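Local coordinates for protein uncharacterized esterase YxiM (Bacillus subtilis, PDB 2O14) that is an uncharacterised esterase of the GDSL lipolytic family, probably hydrolysing ester bonds, with a galactose-binding-like domain that holds a manganese ion, at residues A[235-240]-A[275-280]. Sequence-based numbering, arbitrary orientation.
Sequences MLQLGI and STPQGR
S275 N donates to L236 O at 3.0 Å, the last direct backbone bond between neighbouring parallel strands 233-237 and 271-275. One step further on the chains separate, and a water takes over, accepting from L238 N and donating to S275 O.

A single side-chain bond reinforces the pairing at the level of Q237 and S275. With CG anti to the backbone N (chi1 178°) and the chain extended beyond it, the Q237 side chain crosses P277 obliquely and brings OE1 to S275 OG at 2.7 Å. The hydroxyl donates in the carbonyl plane, onto a lone pair, and W187 NE1 gives the same oxygen a second bond.

The apolar contact is I240 CG1 on P277 CB, 3.7 Å apart; the proline also packs against the Q237 amide and L238 O. An alanine in place of Q237 would probably leave both the S275 hydroxyl and the W187 indole N-H without their shared acceptor, and open a gap beside P277.

In SGNH hydrolases the catalytic residues sit at the C-terminal edge of the parallel sheet, where these strands end; the I240 side chain lies about 7 Å from those of S171 and H342, catalytic by similarity. Gripped by two donors, the buried amide oxygen is fixed in rotation and ties the strand end to S275.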
loop_
_atom_site.group_PDB
_atom_site.type_symbol
_atom_site.label_atom_id
_atom_site.label_comp_id
_atom_site.label_asym_id
_atom_site.label_seq_id
_atom_site.Cartn_x
_atom_site.Cartn_y
_atom_site.Cartn_z
HETATM N N MSE A 235 -1.326 -8.591 -7.198
HETATM C CA MSE A 235 -2.111 -7.856 -8.182
HETATM C C MSE A 235 -1.312 -6.626 -8.566
HETATM O O MSE A 235 -1.159 -5.695 -7.771
HETATM C CB MSE A 235 -3.453 -7.469 -7.578
HETATM C CG MSE A 235 -4.454 -6.963 -8.583
HETATM SE SE MSE A 235 -6.239 -7.346 -7.974
HETATM C CE MSE A 235 -6.586 -8.904 -9.064
ATOM N N LEU A 236 -0.805 -6.632 -9.796
ATOM C CA LEU A 236 0.048 -5.557 -10.288
ATOM C C LEU A 236 -0.498 -4.787 -11.498
ATOM O O LEU A 236 -0.905 -5.380 -12.500
ATOM C CB LEU A 236 1.426 -6.167 -10.609
ATOM C CG LEU A 236 2.687 -5.366 -10.968
ATOM C CD1 LEU A 236 2.613 -4.925 -12.402
ATOM C CD2 LEU A 236 2.847 -4.180 -10.038
ATOM N N GLN A 237 -0.521 -3.461 -11.388
ATOM C CA GLN A 237 -0.971 -2.605 -12.483
ATOM C C GLN A 237 -0.081 -1.372 -12.592
ATOM O O GLN A 237 -0.200 -0.431 -11.801
ATOM C CB GLN A 237 -2.421 -2.148 -12.304
ATOM C CG GLN A 237 -2.872 -1.207 -13.436
ATOM C CD GLN A 237 -4.293 -0.700 -13.288
ATOM O OE1 GLN A 237 -5.245 -1.480 -13.307
ATOM N NE2 GLN A 237 -4.444 0.615 -13.144
ATOM N N LEU A 238 0.814 -1.396 -13.573
ATOM C CA LEU A 238 1.723 -0.286 -13.823
ATOM C C LEU A 238 1.762 -0.070 -15.329
ATOM O O LEU A 238 1.244 -0.889 -16.090
ATOM C CB LEU A 238 3.128 -0.610 -13.296
ATOM C CG LEU A 238 3.297 -0.673 -11.774
ATOM C CD1 LEU A 238 4.649 -1.277 -11.426
ATOM C CD2 LEU A 238 3.171 0.726 -11.181
ATOM N N GLY A 239 2.364 1.031 -15.759
ATOM C CA GLY A 239 2.443 1.313 -17.180
ATOM C C GLY A 239 2.103 2.757 -17.503
ATOM O O GLY A 239 2.532 3.290 -18.531
ATOM N N ILE A 240 1.339 3.399 -16.625
ATOM C CA ILE A 240 0.946 4.779 -16.844
ATOM C C ILE A 240 2.149 5.719 -16.811
ATOM O O ILE A 240 2.476 6.362 -17.812
ATOM C CB ILE A 240 -0.099 5.229 -15.795
ATOM C CG1 ILE A 240 -1.366 4.382 -15.934
ATOM C CG2 ILE A 240 -0.438 6.706 -15.984
ATOM C CD1 ILE A 240 -2.445 4.723 -14.918
ATOM N N SER A 275 -2.738 -6.362 -14.595
ATOM C CA SER A 275 -3.867 -5.549 -15.024
ATOM C C SER A 275 -3.439 -4.446 -15.981
ATOM O O SER A 275 -2.443 -3.764 -15.747
ATOM C CB SER A 275 -4.554 -4.923 -13.809
ATOM O OG SER A 275 -5.593 -4.039 -14.203
ATOM N N THR A 276 -4.185 -4.280 -17.067
ATOM C CA THR A 276 -3.885 -3.224 -18.026
ATOM C C THR A 276 -4.541 -1.971 -17.456
ATOM O O THR A 276 -5.748 -1.944 -17.225
ATOM C CB THR A 276 -4.475 -3.539 -19.421
ATOM O OG1 THR A 276 -5.882 -3.789 -19.303
ATOM C CG2 THR A 276 -3.788 -4.767 -20.020
ATOM N N PRO A 277 -3.749 -0.920 -17.193
ATOM C CA PRO A 277 -4.353 0.293 -16.636
ATOM C C PRO A 277 -5.382 0.972 -17.537
ATOM O O PRO A 277 -5.203 1.056 -18.757
ATOM C CB PRO A 277 -3.142 1.181 -16.329
ATOM C CG PRO A 277 -2.095 0.705 -17.289
ATOM C CD PRO A 277 -2.285 -0.790 -17.306
ATOM N N GLN A 278 -6.471 1.436 -16.935
ATOM C CA GLN A 278 -7.513 2.119 -17.692
ATOM C C GLN A 278 -6.948 3.404 -18.283
ATOM O O GLN A 278 -5.882 3.869 -17.863
ATOM C CB GLN A 278 -8.714 2.428 -16.804
ATOM C CG GLN A 278 -8.459 2.319 -15.319
ATOM C CD GLN A 278 -7.452 3.320 -14.821
ATOM O OE1 GLN A 278 -7.561 4.513 -15.101
ATOM N NE2 GLN A 278 -6.469 2.849 -14.069
ATOM N N GLY A 279 -7.655 3.969 -19.260
ATOM C CA GLY A 279 -7.189 5.185 -19.904
ATOM C C GLY A 279 -7.668 6.474 -19.266
ATOM O O GLY A 279 -8.017 6.506 -18.084
ATOM N N ARG A 280 -7.675 7.545 -20.052
ATOM C CA ARG A 280 -8.118 8.847 -19.568
ATOM C C ARG A 280 -9.630 9.000 -19.719
ATOM O O ARG A 280 -10.245 8.376 -20.588
ATOM C CB ARG A 280 -7.405 9.967 -20.330
ATOM C CG ARG A 280 -5.917 10.095 -20.019
ATOM C CD ARG A 280 -5.272 11.160 -20.897
ATOM N NE ARG A 280 -3.845 11.332 -20.625
ATOM C CZ ARG A 280 -3.352 11.883 -19.519
ATOM N NH1 ARG A 280 -4.168 12.321 -18.569
ATOM N NH2 ARG A 280 -2.038 12.002 -19.366
HETATM O O HOH W 1 0.434 -3.679 -15.530
#